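Local coordinates for DNA repair and telomere maintenance protein nbs1 (Schizosaccharomyces pombe, PDB 3HUF) that takes part in DNA double-strand break repair as a component of the MRN complex, its FHA and BRCT domains recognising phosphorylated partner proteins such as Ctp1, at residues C66-K71 with I109-R114; S127-N132 with I176-L181; N154-S159 with D213-S218; A168-T173 with H241-L246. All coordinates share one frame; numbering follows the deposited sequence.

Contact 1. Residues C66-K71 with I109-R114; sequences CEFEVK and INAYWR
Cys66 and Phe68 pass Trp113 and Ala111 at wide backbone spacing, with CA atoms 8.5 Å apart for Cys66 and Trp113 and 9.4 Å for Phe68 and Ala111, so the contact is made by side chains and by the backbone N of Cys66, between segments of two different sheets. The indole of Trp113 has its CG anti to the backbone N (chi1 175°), which brings the six-membered ring against the backbone of Cys66. Cys66 N lies over one face of that ring, 3.5 Å from Trp113 CZ3. The sulfur arrives obliquely, a sulfur-aromatic contact: Cys66 SG is 5.0 Å from the centroid of the six-membered ring of Trp113, 67° off its normal, and comes closest to CH2 (3.9 Å). Two residues along each segment, Phe68 CE1 meets Ala111 CB at 4.1 Å. Trp2 joins the two pairs: its ring stands edge-to-face with both Trp113 and Phe68, and its NE1 donates to Cys66 O. With Trp113 cut back to an alanine, Cys66 would probably lose its aromatic neighbour and Trp2 one of its ring partners. Aliphatic and aromatic packing between two such facing sheets is the core of the FHA-domain beta sandwich.

Contact 2. Residues S127-N132 with I176-L181; sequences SQWASN and IDDSYL
Apolar packing carries this contact: Leu181 sets CB and CD1 over one face of the Trp129 indole. Trp129 CG, anti to its carbonyl carbon (chi1 -74°), turns the indole toward Leu181. Leu181 CD1 sits 3.5 Å from the centroid of the five-membered ring and only 10° off its normal, a CH-pi contact, while Leu181 CB is 3.6 Å above the indole plane near its centre. The benzo end reaches the backbone, with Trp129 CZ3 3.6 Å from Leu181 O. On the opposite face Gln128 NE2 stands 3.3 Å above the plane, offset toward the rim. Phe120 of strand 118-120 touches both Trp129 and Leu181, beside the parallel sheet of the first BRCT repeat. Replacing Trp129 with a serine would probably open a gap over Leu181 and leave 127-132 with little to hold it to 176-181. Across the contact the polar approach is loose: Asp178 OD1 comes to the indole edge, 4.1 Å from Trp129 NE1, its carboxylate turned 81° from the ring. Within 176-181, Asp177 N-caps the helix, its OD2 accepting from Ser179 OG at 2.7 Å and weakly from Ser179 N. Trp129 NE1 is buried without a partner in the model, which implies that dispersion and shape hold the indole here.

Contact 3. Residues N154-S159 with D213-S218; sequences NRQAGS and DQFPSS
Gln156 OE1 accepts a hydrogen bond from Asn212 ND2 and also faces the edge of the Phe215 ring, 4.1 Å from Phe215 CE1 and near the ring plane. The amide is turned 52° from that ring. The side chain gets there by running out extended, with CG anti to the backbone N (chi1 -155°), from the centre of an inverse gamma turn. Gln156 NE2, which is hydrogen-bonded just outside the segments, also lies against Gln214 CG at 3.4 Å, and the two amide planes stand 63° apart rather than pairing. Ser159 O approaches the same methylene, 4.1 Å from Gln214 CG. The Gln214 chain is bent at chi2, and its amide finds partners of its own: OE1 accepts from Ile161 N just past the first segment, and Gln214 NE2 makes a weak bond of 3.4 Å to Asp213 OD1. Asn212 OD1 takes Gln214 N, so Asn212 ties both glutamines together. The loop between strand 150-152 and helix 163-170 is thus held to 213-218, which lies on the chain path from the first parallel BRCT sheet to the second; the Phe215 ring meets that of Phe169 of helix 163-170, and Gln214 O is held by Trp298 NE1 of helix 294-302.

Contact 4. Residues A168-T173 with H241-L246; sequences AFLKKT and HHLLEL
Leucine packing between helices joins the two BRCT repeats here: Leu170, at the end of helix 163-170, meets Leu243 and Leu246 of helix 238-246. Leu170 CD1 and Leu243 CD1 are 3.2 Å apart, a carbon pair so tight that its exact placement is doubtful, and the two side chains cross at about a right angle. Leu243 reaches over with its CG anti to the backbone N (chi1 172°), but its chi2 of 31° is away from the staggered positions, in keeping with that doubt. One turn on, Leu246 CD1 rests against backbone as well as side chain, 3.9 Å from Leu170 O and 4.0 Å from Leu170 CB. Lys171 CB, 4.2 Å from Leu246 CD1, extends this patch, while its ammonium turns away to a salt bridge with Asp144. As in other tandem BRCT domains, a helix of the first repeat packs on two of the second, and Trp298 of helix 294-302 covers Leu170 beside helix 238-246. A Schellman motif ends the first helix: Thr173 N bonds to Ala168 O at 3.0 Å and Lys172 N to Phe169 O, with Lys172 at positive phi. On the second helix, His242 ND1 donates almost straight (170°) and in its ring plane to Glu245 OE2 at 3.2 Å, which probably helps set the turn of the imidazole; Leu246 CG lies 3.8 Å above one face of that ring, offset toward the rim.

From the N terminus, contact 1 comes first and closes before the others open: 66-71 and 109-114 bring together the two facing sheets of the FHA domain. The remaining three cross one another, their segments alternating along the chain. Contact 2 closes a loop from 127-132 to 176-181 within the first BRCT repeat; contact 3 opens inside it, at 154-159, and closes at 213-218 on the way to the second repeat; contact 4 opens inside both loops, at 168-173, and closes last, at 241-246, joining the repeats. Contacts 3 and 4 touch, Pro216 CD lying 3.7 Å from Phe169 CE2. Contacts 1 and 3 lie on opposite sides of the chain's centre, their own centres about 38 Å apart.

Contact 1. Residues C66-K71 with I109-R114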
loop_
_atom_site.group_PDB
_atom_site.type_symbol
_atom_site.label_atom_id
_atom_site.label_comp_id
_atom_site.label_asym_id
_atom_site.label_seq_id
_atom_site.Cartn_x
_atom_site.Cartn_y
_atom_site.Cartn_z
ATOM N N CYS A 66 -5.751 1.608 -10.995
ATOM C CA CYS A 66 -5.415 2.216 -12.281
ATOM C C CYS A 66 -6.546 1.913 -13.248
ATOM O O CYS A 66 -7.121 0.812 -13.211
ATOM C CB CYS A 66 -4.133 1.624 -12.827
ATOM S SG CYS A 66 -2.659 2.123 -11.921
ATOM N N GLU A 67 -6.881 2.890 -14.086
ATOM C CA GLU A 67 -7.954 2.706 -15.071
ATOM C C GLU A 67 -7.594 1.563 -16.020
ATOM O O GLU A 67 -6.479 1.504 -16.569
ATOM C CB GLU A 67 -8.187 3.988 -15.880
ATOM C CG GLU A 67 -9.340 3.889 -16.866
ATOM C CD GLU A 67 -9.690 5.226 -17.429
ATOM O OE1 GLU A 67 -9.787 5.349 -18.682
ATOM O OE2 GLU A 67 -9.845 6.166 -16.614
ATOM N N PHE A 68 -8.545 0.657 -16.192
ATOM C CA PHE A 68 -8.351 -0.541 -17.000
ATOM C C PHE A 68 -9.301 -0.412 -18.194
ATOM O O PHE A 68 -10.515 -0.333 -18.024
ATOM C CB PHE A 68 -8.694 -1.760 -16.131
ATOM C CG PHE A 68 -8.197 -3.094 -16.668
ATOM C CD1 PHE A 68 -7.279 -3.847 -15.928
ATOM C CD2 PHE A 68 -8.673 -3.615 -17.880
ATOM C CE1 PHE A 68 -6.836 -5.084 -16.390
ATOM C CE2 PHE A 68 -8.250 -4.862 -18.338
ATOM C CZ PHE A 68 -7.324 -5.593 -17.594
ATOM N N GLU A 69 -8.745 -0.396 -19.407
ATOM C CA GLU A 69 -9.546 -0.259 -20.619
ATOM C C GLU A 69 -9.466 -1.517 -21.463
ATOM O O GLU A 69 -8.425 -2.172 -21.518
ATOM C CB GLU A 69 -9.079 0.955 -21.432
ATOM C CG GLU A 69 -8.895 2.165 -20.569
ATOM C CD GLU A 69 -8.180 3.307 -21.245
ATOM O OE1 GLU A 69 -7.525 3.094 -22.281
ATOM O OE2 GLU A 69 -8.270 4.427 -20.724
ATOM N N VAL A 70 -10.577 -1.855 -22.104
ATOM C CA VAL A 70 -10.673 -3.045 -22.955
ATOM C C VAL A 70 -11.255 -2.612 -24.296
ATOM O O VAL A 70 -12.315 -2.019 -24.327
ATOM C CB VAL A 70 -11.594 -4.127 -22.316
ATOM C CG1 VAL A 70 -11.906 -5.252 -23.313
ATOM C CG2 VAL A 70 -10.963 -4.696 -21.027
ATOM N N LYS A 71 -10.546 -2.900 -25.387
ATOM C CA LYS A 71 -11.091 -2.786 -26.723
ATOM C C LYS A 71 -11.251 -4.148 -27.386
ATOM O O LYS A 71 -10.372 -5.000 -27.299
ATOM C CB LYS A 71 -10.195 -1.926 -27.607
ATOM C CG LYS A 71 -10.220 -0.450 -27.277
ATOM C CD LYS A 71 -10.334 0.343 -28.575
ATOM C CE LYS A 71 -11.509 -0.172 -29.424
ATOM N NZ LYS A 71 -11.626 0.475 -30.779
ATOM N N ILE A 109 -11.517 -14.439 -18.069
ATOM C CA ILE A 109 -10.307 -13.876 -17.513
ATOM C C ILE A 109 -10.725 -12.978 -16.365
ATOM O O ILE A 109 -11.466 -12.011 -16.564
ATOM C CB ILE A 109 -9.561 -13.035 -18.545
ATOM C CG1 ILE A 109 -9.025 -13.935 -19.658
ATOM C CG2 ILE A 109 -8.412 -12.240 -17.891
ATOM C CD1 ILE A 109 -8.623 -13.118 -20.848
ATOM N N ASN A 110 -10.261 -13.306 -15.166
ATOM C CA ASN A 110 -10.617 -12.554 -13.977
ATOM C C ASN A 110 -9.499 -11.597 -13.558
ATOM O O ASN A 110 -8.426 -12.035 -13.086
ATOM C CB ASN A 110 -10.994 -13.518 -12.853
ATOM C CG ASN A 110 -11.997 -14.574 -13.314
ATOM O OD1 ASN A 110 -13.019 -14.249 -13.928
ATOM N ND2 ASN A 110 -11.711 -15.840 -13.019
ATOM N N ALA A 111 -9.757 -10.299 -13.748
ATOM C CA ALA A 111 -8.836 -9.234 -13.356
ATOM C C ALA A 111 -9.276 -8.651 -12.017
ATOM O O ALA A 111 -10.464 -8.403 -11.792
ATOM C CB ALA A 111 -8.760 -8.130 -14.440
ATOM N N TYR A 112 -8.322 -8.501 -11.107
ATOM C CA TYR A 112 -8.591 -7.945 -9.798
ATOM C C TYR A 112 -7.434 -7.063 -9.371
ATOM O O TYR A 112 -6.287 -7.283 -9.739
ATOM C CB TYR A 112 -8.874 -9.001 -8.730
ATOM C CG TYR A 112 -7.879 -10.137 -8.686
ATOM C CD1 TYR A 112 -6.817 -10.130 -7.760
ATOM C CD2 TYR A 112 -7.977 -11.210 -9.573
ATOM C CE1 TYR A 112 -5.877 -11.172 -7.715
ATOM C CE2 TYR A 112 -7.032 -12.248 -9.548
ATOM C CZ TYR A 112 -5.995 -12.228 -8.605
ATOM O OH TYR A 112 -5.077 -13.261 -8.571
ATOM N N TRP A 113 -7.776 -6.047 -8.599
ATOM C CA TRP A 113 -6.801 -5.096 -8.121
ATOM C C TRP A 113 -6.364 -5.536 -6.732
ATOM O O TRP A 113 -7.210 -5.810 -5.880
ATOM C CB TRP A 113 -7.460 -3.707 -8.081
ATOM C CG TRP A 113 -6.610 -2.624 -7.489
ATOM C CD1 TRP A 113 -6.696 -2.102 -6.225
ATOM C CD2 TRP A 113 -5.564 -1.906 -8.154
ATOM N NE1 TRP A 113 -5.749 -1.117 -6.060
ATOM C CE2 TRP A 113 -5.055 -0.960 -7.232
ATOM C CE3 TRP A 113 -5.014 -1.965 -9.440
ATOM C CZ2 TRP A 113 -4.020 -0.075 -7.559
ATOM C CZ3 TRP A 113 -3.962 -1.091 -9.765
ATOM C CH2 TRP A 113 -3.479 -0.155 -8.825
ATOM N N ARG A 114 -5.056 -5.631 -6.522
ATOM C CA ARG A 114 -4.506 -5.818 -5.192
ATOM C C ARG A 114 -4.039 -4.447 -4.695
ATOM O O ARG A 114 -3.322 -3.757 -5.412
ATOM C CB ARG A 114 -3.314 -6.788 -5.241
ATOM C CG ARG A 114 -2.759 -7.219 -3.872
ATOM C CD ARG A 114 -1.775 -8.458 -3.954
ATOM N NE ARG A 114 -2.400 -9.738 -4.333
ATOM C CZ ARG A 114 -3.176 -10.472 -3.533
ATOM N NH1 ARG A 114 -3.461 -10.050 -2.297
ATOM N NH2 ARG A 114 -3.692 -11.623 -3.970
#

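Contact 2. Residues S127-N132 with I176-L181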
loop_
_atom_site.group_PDB
_atom_site.type_symbol
_atom_site.label_atom_id
_atom_site.label_comp_id
_atom_site.label_asym_id
_atom_site.label_seq_id
_atom_site.Cartn_x
_atom_site.Cartn_y
_atom_site.Cartn_z
ATOM N N SER A 127 10.665 11.886 -5.133
ATOM C CA SER A 127 10.948 12.370 -6.488
ATOM C C SER A 127 11.883 11.430 -7.247
ATOM O O SER A 127 11.814 11.332 -8.469
ATOM C CB SER A 127 11.574 13.762 -6.447
ATOM O OG SER A 127 12.882 13.686 -5.907
ATOM N N GLN A 128 12.755 10.734 -6.530
ATOM C CA GLN A 128 13.656 9.824 -7.201
ATOM C C GLN A 128 12.986 8.486 -7.601
ATOM O O GLN A 128 13.288 7.937 -8.659
ATOM C CB GLN A 128 14.936 9.638 -6.381
ATOM C CG GLN A 128 15.212 8.249 -5.886
ATOM C CD GLN A 128 16.658 8.084 -5.463
ATOM O OE1 GLN A 128 17.260 9.000 -4.888
ATOM N NE2 GLN A 128 17.233 6.921 -5.760
ATOM N N TRP A 129 12.037 8.010 -6.796
ATOM C CA TRP A 129 11.454 6.690 -6.998
ATOM C C TRP A 129 10.038 6.668 -7.601
ATOM O O TRP A 129 9.588 5.618 -8.065
ATOM C CB TRP A 129 11.455 5.911 -5.682
ATOM C CG TRP A 129 12.800 5.400 -5.243
ATOM C CD1 TRP A 129 13.567 5.868 -4.201
ATOM C CD2 TRP A 129 13.531 4.301 -5.811
ATOM N NE1 TRP A 129 14.724 5.130 -4.096
ATOM C CE2 TRP A 129 14.720 4.156 -5.065
ATOM C CE3 TRP A 129 13.286 3.415 -6.871
ATOM C CZ2 TRP A 129 15.673 3.178 -5.362
ATOM C CZ3 TRP A 129 14.229 2.444 -7.157
ATOM C CH2 TRP A 129 15.408 2.333 -6.409
ATOM N N ALA A 130 9.343 7.808 -7.595
ATOM C CA ALA A 130 7.894 7.835 -7.910
ATOM C C ALA A 130 7.553 7.364 -9.321
ATOM O O ALA A 130 6.682 6.523 -9.494
ATOM C CB ALA A 130 7.309 9.211 -7.674
ATOM N N SER A 131 8.249 7.909 -10.310
ATOM C CA SER A 131 8.075 7.522 -11.708
ATOM C C SER A 131 8.264 6.011 -11.933
ATOM O O SER A 131 7.453 5.385 -12.620
ATOM C CB SER A 131 9.003 8.361 -12.597
ATOM O OG SER A 131 9.147 7.799 -13.882
ATOM N N ASN A 132 9.303 5.439 -11.321
ATOM C CA ASN A 132 9.573 4.005 -11.308
ATOM C C ASN A 132 8.355 3.220 -10.842
ATOM O O ASN A 132 7.900 2.311 -11.530
ATOM C CB ASN A 132 10.761 3.744 -10.347
ATOM C CG ASN A 132 11.362 2.335 -10.455
ATOM O OD1 ASN A 132 10.884 1.384 -9.814
ATOM N ND2 ASN A 132 12.480 2.220 -11.195
ATOM N N ILE A 176 9.287 -0.556 4.690
ATOM C CA ILE A 176 10.301 -1.047 3.780
ATOM C C ILE A 176 11.415 -0.025 3.691
ATOM O O ILE A 176 11.338 1.047 4.307
ATOM C CB ILE A 176 9.698 -1.324 2.379
ATOM C CG1 ILE A 176 8.944 -0.089 1.869
ATOM C CG2 ILE A 176 8.796 -2.557 2.431
ATOM C CD1 ILE A 176 8.352 -0.256 0.483
ATOM N N ASP A 177 12.434 -0.347 2.910
ATOM C CA ASP A 177 13.462 0.620 2.621
ATOM C C ASP A 177 13.944 0.528 1.189
ATOM O O ASP A 177 13.385 -0.203 0.375
ATOM C CB ASP A 177 14.623 0.539 3.632
ATOM C CG ASP A 177 15.373 -0.791 3.602
ATOM O OD1 ASP A 177 16.172 -0.995 4.526
ATOM O OD2 ASP A 177 15.214 -1.630 2.684
ATOM N N ASP A 178 14.981 1.319 0.924
ATOM C CA ASP A 178 15.740 1.397 -0.319
ATOM C C ASP A 178 16.011 0.051 -0.994
ATOM O O ASP A 178 15.863 -0.078 -2.207
ATOM C CB ASP A 178 17.091 2.032 0.050
ATOM C CG ASP A 178 17.732 2.739 -1.094
ATOM O OD1 ASP A 178 17.401 3.931 -1.289
ATOM O OD2 ASP A 178 18.589 2.116 -1.773
ATOM N N SER A 179 16.436 -0.944 -0.215
ATOM C CA SER A 179 16.786 -2.264 -0.761
ATOM C C SER A 179 15.588 -2.955 -1.437
ATOM O O SER A 179 15.746 -3.615 -2.462
ATOM C CB SER A 179 17.417 -3.167 0.319
ATOM O OG SER A 179 16.449 -3.581 1.279
ATOM N N TYR A 180 14.394 -2.797 -0.877
ATOM C CA TYR A 180 13.198 -3.311 -1.520
ATOM C C TYR A 180 12.854 -2.513 -2.788
ATOM O O TYR A 180 12.420 -3.085 -3.799
ATOM C CB TYR A 180 12.008 -3.335 -0.562
ATOM C CG TYR A 180 10.727 -3.831 -1.206
ATOM C CD1 TYR A 180 10.532 -5.191 -1.478
ATOM C CD2 TYR A 180 9.729 -2.940 -1.567
ATOM C CE1 TYR A 180 9.351 -5.639 -2.080
ATOM C CE2 TYR A 180 8.550 -3.368 -2.165
ATOM C CZ TYR A 180 8.364 -4.722 -2.415
ATOM O OH TYR A 180 7.186 -5.115 -3.016
ATOM N N LEU A 181 13.056 -1.199 -2.746
ATOM C CA LEU A 181 12.826 -0.369 -3.923
ATOM C C LEU A 181 13.749 -0.790 -5.064
ATOM O O LEU A 181 13.317 -0.877 -6.210
ATOM C CB LEU A 181 13.004 1.113 -3.591
ATOM C CG LEU A 181 12.044 1.688 -2.549
ATOM C CD1 LEU A 181 12.401 3.130 -2.223
ATOM C CD2 LEU A 181 10.573 1.590 -2.995
#

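Contact 3. Residues N154-S159 with D213-S218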
loop_
_atom_site.group_PDB
_atom_site.type_symbol
_atom_site.label_atom_id
_atom_site.label_comp_id
_atom_site.label_asym_id
_atom_site.label_seq_id
_atom_site.Cartn_x
_atom_site.Cartn_y
_atom_site.Cartn_z
ATOM N N ASN A 154 13.490 6.559 5.596
ATOM C CA ASN A 154 14.832 6.970 5.169
ATOM C C ASN A 154 15.886 6.009 5.707
ATOM O O ASN A 154 15.650 5.313 6.706
ATOM C CB ASN A 154 15.200 8.404 5.614
ATOM C CG ASN A 154 14.159 9.436 5.222
ATOM O OD1 ASN A 154 13.345 9.214 4.307
ATOM N ND2 ASN A 154 14.165 10.580 5.929
ATOM N N ARG A 155 17.030 5.970 5.022
ATOM C CA ARG A 155 18.230 5.297 5.514
ATOM C C ARG A 155 18.422 5.648 6.982
ATOM O O ARG A 155 18.623 6.818 7.323
ATOM C CB ARG A 155 19.444 5.768 4.712
ATOM C CG ARG A 155 20.706 4.958 4.883
ATOM C CD ARG A 155 21.863 5.622 4.128
ATOM N NE ARG A 155 23.129 4.936 4.329
ATOM C CZ ARG A 155 23.670 4.107 3.440
ATOM N NH1 ARG A 155 23.050 3.875 2.284
ATOM N NH2 ARG A 155 24.833 3.511 3.703
ATOM N N GLN A 156 18.331 4.638 7.846
ATOM C CA GLN A 156 18.426 4.827 9.300
ATOM C C GLN A 156 19.869 5.090 9.674
ATOM O O GLN A 156 20.534 4.256 10.318
ATOM C CB GLN A 156 17.914 3.594 10.042
ATOM C CG GLN A 156 17.406 3.879 11.443
ATOM C CD GLN A 156 17.030 2.611 12.190
ATOM O OE1 GLN A 156 16.189 1.838 11.731
ATOM N NE2 GLN A 156 17.641 2.400 13.354
ATOM N N ALA A 157 20.354 6.263 9.286
ATOM C CA ALA A 157 21.791 6.513 9.199
ATOM C C ALA A 157 22.488 6.524 10.568
ATOM O O ALA A 157 23.273 7.417 10.852
ATOM C CB ALA A 157 22.025 7.822 8.441
ATOM N N GLY A 158 22.200 5.518 11.399
ATOM C CA GLY A 158 22.605 5.502 12.810
ATOM C C GLY A 158 21.897 6.559 13.661
ATOM O O GLY A 158 22.420 6.995 14.691
ATOM N N SER A 159 20.702 6.975 13.236
ATOM C CA SER A 159 19.969 8.036 13.928
ATOM C C SER A 159 18.518 7.650 14.231
ATOM O O SER A 159 18.042 6.591 13.801
ATOM C CB SER A 159 20.009 9.343 13.118
ATOM O OG SER A 159 19.328 9.206 11.878
ATOM N N ASP A 213 17.257 -0.741 17.815
ATOM C CA ASP A 213 16.829 -0.027 19.027
ATOM C C ASP A 213 15.850 1.140 18.791
ATOM O O ASP A 213 15.595 1.948 19.689
ATOM C CB ASP A 213 18.035 0.421 19.879
ATOM C CG ASP A 213 18.773 1.648 19.307
ATOM O OD1 ASP A 213 18.492 2.112 18.175
ATOM O OD2 ASP A 213 19.671 2.151 20.017
ATOM N N GLN A 214 15.320 1.235 17.583
ATOM C CA GLN A 214 14.330 2.243 17.280
ATOM C C GLN A 214 12.947 1.590 17.207
ATOM O O GLN A 214 11.931 2.277 17.107
ATOM C CB GLN A 214 14.679 2.953 15.962
ATOM C CG GLN A 214 15.970 3.787 16.020
ATOM C CD GLN A 214 15.855 4.976 16.972
ATOM O OE1 GLN A 214 14.965 5.815 16.826
ATOM N NE2 GLN A 214 16.758 5.044 17.953
ATOM N N PHE A 215 12.928 0.257 17.265
ATOM C CA PHE A 215 11.687 -0.516 17.206
ATOM C C PHE A 215 11.608 -1.502 18.359
ATOM O O PHE A 215 12.636 -2.027 18.789
ATOM C CB PHE A 215 11.611 -1.314 15.908
ATOM C CG PHE A 215 11.441 -0.472 14.684
ATOM C CD1 PHE A 215 12.546 -0.088 13.932
ATOM C CD2 PHE A 215 10.165 -0.074 14.275
ATOM C CE1 PHE A 215 12.388 0.685 12.804
ATOM C CE2 PHE A 215 9.987 0.702 13.160
ATOM C CZ PHE A 215 11.084 1.085 12.409
ATOM N N PRO A 216 10.386 -1.767 18.861
ATOM C CA PRO A 216 10.222 -2.937 19.720
ATOM C C PRO A 216 9.926 -4.158 18.846
ATOM O O PRO A 216 10.055 -4.074 17.622
ATOM C CB PRO A 216 9.023 -2.565 20.595
ATOM C CG PRO A 216 8.202 -1.656 19.739
ATOM C CD PRO A 216 9.121 -1.020 18.703
ATOM N N SER A 217 9.542 -5.274 19.464
ATOM C CA SER A 217 9.291 -6.522 18.728
ATOM C C SER A 217 8.141 -6.446 17.710
ATOM O O SER A 217 8.241 -6.981 16.595
ATOM C CB SER A 217 9.056 -7.677 19.711
ATOM O OG SER A 217 10.273 -8.081 20.333
ATOM N N SER A 218 7.062 -5.767 18.088
ATOM C CA SER A 218 5.832 -5.791 17.311
ATOM C C SER A 218 5.025 -4.516 17.532
ATOM O O SER A 218 5.209 -3.833 18.542
ATOM C CB SER A 218 4.989 -7.000 17.733
ATOM O OG SER A 218 4.443 -6.796 19.024
#

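Contact 4. Residues A168-T173 with H241-L246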
loop_
_atom_site.group_PDB
_atom_site.type_symbol
_atom_site.label_atom_id
_atom_site.label_comp_id
_atom_site.label_asym_id
_atom_site.label_seq_id
_atom_site.Cartn_x
_atom_site.Cartn_y
_atom_site.Cartn_z
ATOM N N ALA A 168 3.542 4.723 11.008
ATOM C CA ALA A 168 3.378 3.585 10.117
ATOM C C ALA A 168 3.483 2.262 10.869
ATOM O O ALA A 168 2.666 1.361 10.672
ATOM C CB ALA A 168 4.388 3.628 9.007
ATOM N N PHE A 169 4.492 2.147 11.729
ATOM C CA PHE A 169 4.661 0.959 12.560
ATOM C C PHE A 169 3.406 0.637 13.379
ATOM O O PHE A 169 2.951 -0.511 13.435
ATOM C CB PHE A 169 5.840 1.175 13.512
ATOM C CG PHE A 169 6.236 -0.046 14.260
ATOM C CD1 PHE A 169 6.919 -1.072 13.621
ATOM C CD2 PHE A 169 5.936 -0.177 15.613
ATOM C CE1 PHE A 169 7.302 -2.202 14.312
ATOM C CE2 PHE A 169 6.319 -1.303 16.305
ATOM C CZ PHE A 169 6.997 -2.318 15.657
ATOM N N LEU A 170 2.861 1.669 14.019
ATOM C CA LEU A 170 1.721 1.512 14.908
ATOM C C LEU A 170 0.415 1.164 14.202
ATOM O O LEU A 170 -0.358 0.358 14.721
ATOM C CB LEU A 170 1.543 2.753 15.778
ATOM C CG LEU A 170 2.538 2.833 16.935
ATOM C CD1 LEU A 170 2.552 4.228 17.499
ATOM C CD2 LEU A 170 2.162 1.832 18.005
ATOM N N LYS A 171 0.166 1.753 13.032
ATOM C CA LYS A 171 -1.050 1.402 12.285
ATOM C C LYS A 171 -0.891 0.133 11.421
ATOM O O LYS A 171 -1.706 -0.151 10.541
ATOM C CB LYS A 171 -1.661 2.607 11.516
ATOM C CG LYS A 171 -0.696 3.529 10.791
ATOM C CD LYS A 171 -1.447 4.507 9.877
ATOM C CE LYS A 171 -0.543 5.048 8.749
ATOM N NZ LYS A 171 -1.351 5.576 7.583
ATOM N N LYS A 172 0.171 -0.623 11.704
ATOM C CA LYS A 172 0.436 -1.941 11.108
ATOM C C LYS A 172 0.753 -1.929 9.616
ATOM O O LYS A 172 0.530 -2.911 8.901
ATOM C CB LYS A 172 -0.654 -2.956 11.478
ATOM C CG LYS A 172 -0.657 -3.288 12.975
ATOM C CD LYS A 172 -2.011 -3.785 13.449
ATOM C CE LYS A 172 -1.921 -4.275 14.882
ATOM N NZ LYS A 172 -3.163 -5.001 15.292
ATOM N N THR A 173 1.281 -0.799 9.156
ATOM C CA THR A 173 1.769 -0.668 7.800
ATOM C C THR A 173 3.078 -1.457 7.702
ATOM O O THR A 173 3.784 -1.608 8.696
ATOM C CB THR A 173 1.994 0.803 7.477
ATOM O OG1 THR A 173 0.781 1.510 7.740
ATOM C CG2 THR A 173 2.374 1.013 6.026
ATOM N N HIS A 241 -3.419 12.674 16.545
ATOM C CA HIS A 241 -4.495 12.209 17.438
ATOM C C HIS A 241 -4.638 10.681 17.357
ATOM O O HIS A 241 -4.720 9.995 18.379
ATOM C CB HIS A 241 -5.835 12.881 17.080
ATOM C CG HIS A 241 -7.004 12.371 17.871
ATOM N ND1 HIS A 241 -7.489 13.020 18.986
ATOM C CD2 HIS A 241 -7.796 11.285 17.697
ATOM C CE1 HIS A 241 -8.512 12.346 19.478
ATOM N NE2 HIS A 241 -8.723 11.292 18.712
ATOM N N HIS A 242 -4.660 10.150 16.143
ATOM C CA HIS A 242 -4.791 8.710 15.989
ATOM C C HIS A 242 -3.551 7.966 16.491
ATOM O O HIS A 242 -3.665 6.899 17.084
ATOM C CB HIS A 242 -5.134 8.322 14.554
ATOM C CG HIS A 242 -5.364 6.852 14.370
ATOM N ND1 HIS A 242 -6.195 6.123 15.195
ATOM C CD2 HIS A 242 -4.872 5.976 13.462
ATOM C CE1 HIS A 242 -6.203 4.861 14.802
ATOM N NE2 HIS A 242 -5.402 4.742 13.760
ATOM N N LEU A 243 -2.380 8.543 16.249
ATOM C CA LEU A 243 -1.129 8.028 16.784
ATOM C C LEU A 243 -1.199 7.917 18.321
ATOM O O LEU A 243 -0.906 6.852 18.877
ATOM C CB LEU A 243 0.048 8.902 16.306
ATOM C CG LEU A 243 1.494 8.770 16.815
ATOM C CD1 LEU A 243 1.858 7.385 17.209
ATOM C CD2 LEU A 243 2.449 9.247 15.740
ATOM N N LEU A 244 -1.622 8.992 18.984
ATOM C CA LEU A 244 -1.746 9.005 20.448
ATOM C C LEU A 244 -2.864 8.099 20.975
ATOM O O LEU A 244 -2.706 7.466 22.019
ATOM C CB LEU A 244 -1.897 10.433 20.978
ATOM C CG LEU A 244 -0.798 11.401 20.543
ATOM C CD1 LEU A 244 -1.201 12.821 20.877
ATOM C CD2 LEU A 244 0.559 11.045 21.177
ATOM N N GLU A 245 -3.985 8.052 20.258
ATOM C CA GLU A 245 -5.025 7.052 20.500
ATOM C C GLU A 245 -4.448 5.642 20.532
ATOM O O GLU A 245 -4.694 4.894 21.474
ATOM C CB GLU A 245 -6.072 7.094 19.397
ATOM C CG GLU A 245 -7.403 7.642 19.812
ATOM C CD GLU A 245 -8.461 7.448 18.737
ATOM O OE1 GLU A 245 -9.642 7.709 19.044
ATOM O OE2 GLU A 245 -8.116 7.035 17.598
ATOM N N LEU A 246 -3.688 5.288 19.489
ATOM C CA LEU A 246 -3.053 3.973 19.383
ATOM C C LEU A 246 -2.150 3.618 20.569
ATOM O O LEU A 246 -1.935 2.437 20.839
ATOM C CB LEU A 246 -2.293 3.822 18.062
ATOM C CG LEU A 246 -3.167 3.798 16.799
ATOM C CD1 LEU A 246 -2.331 3.631 15.537
ATOM C CD2 LEU A 246 -4.263 2.725 16.887
#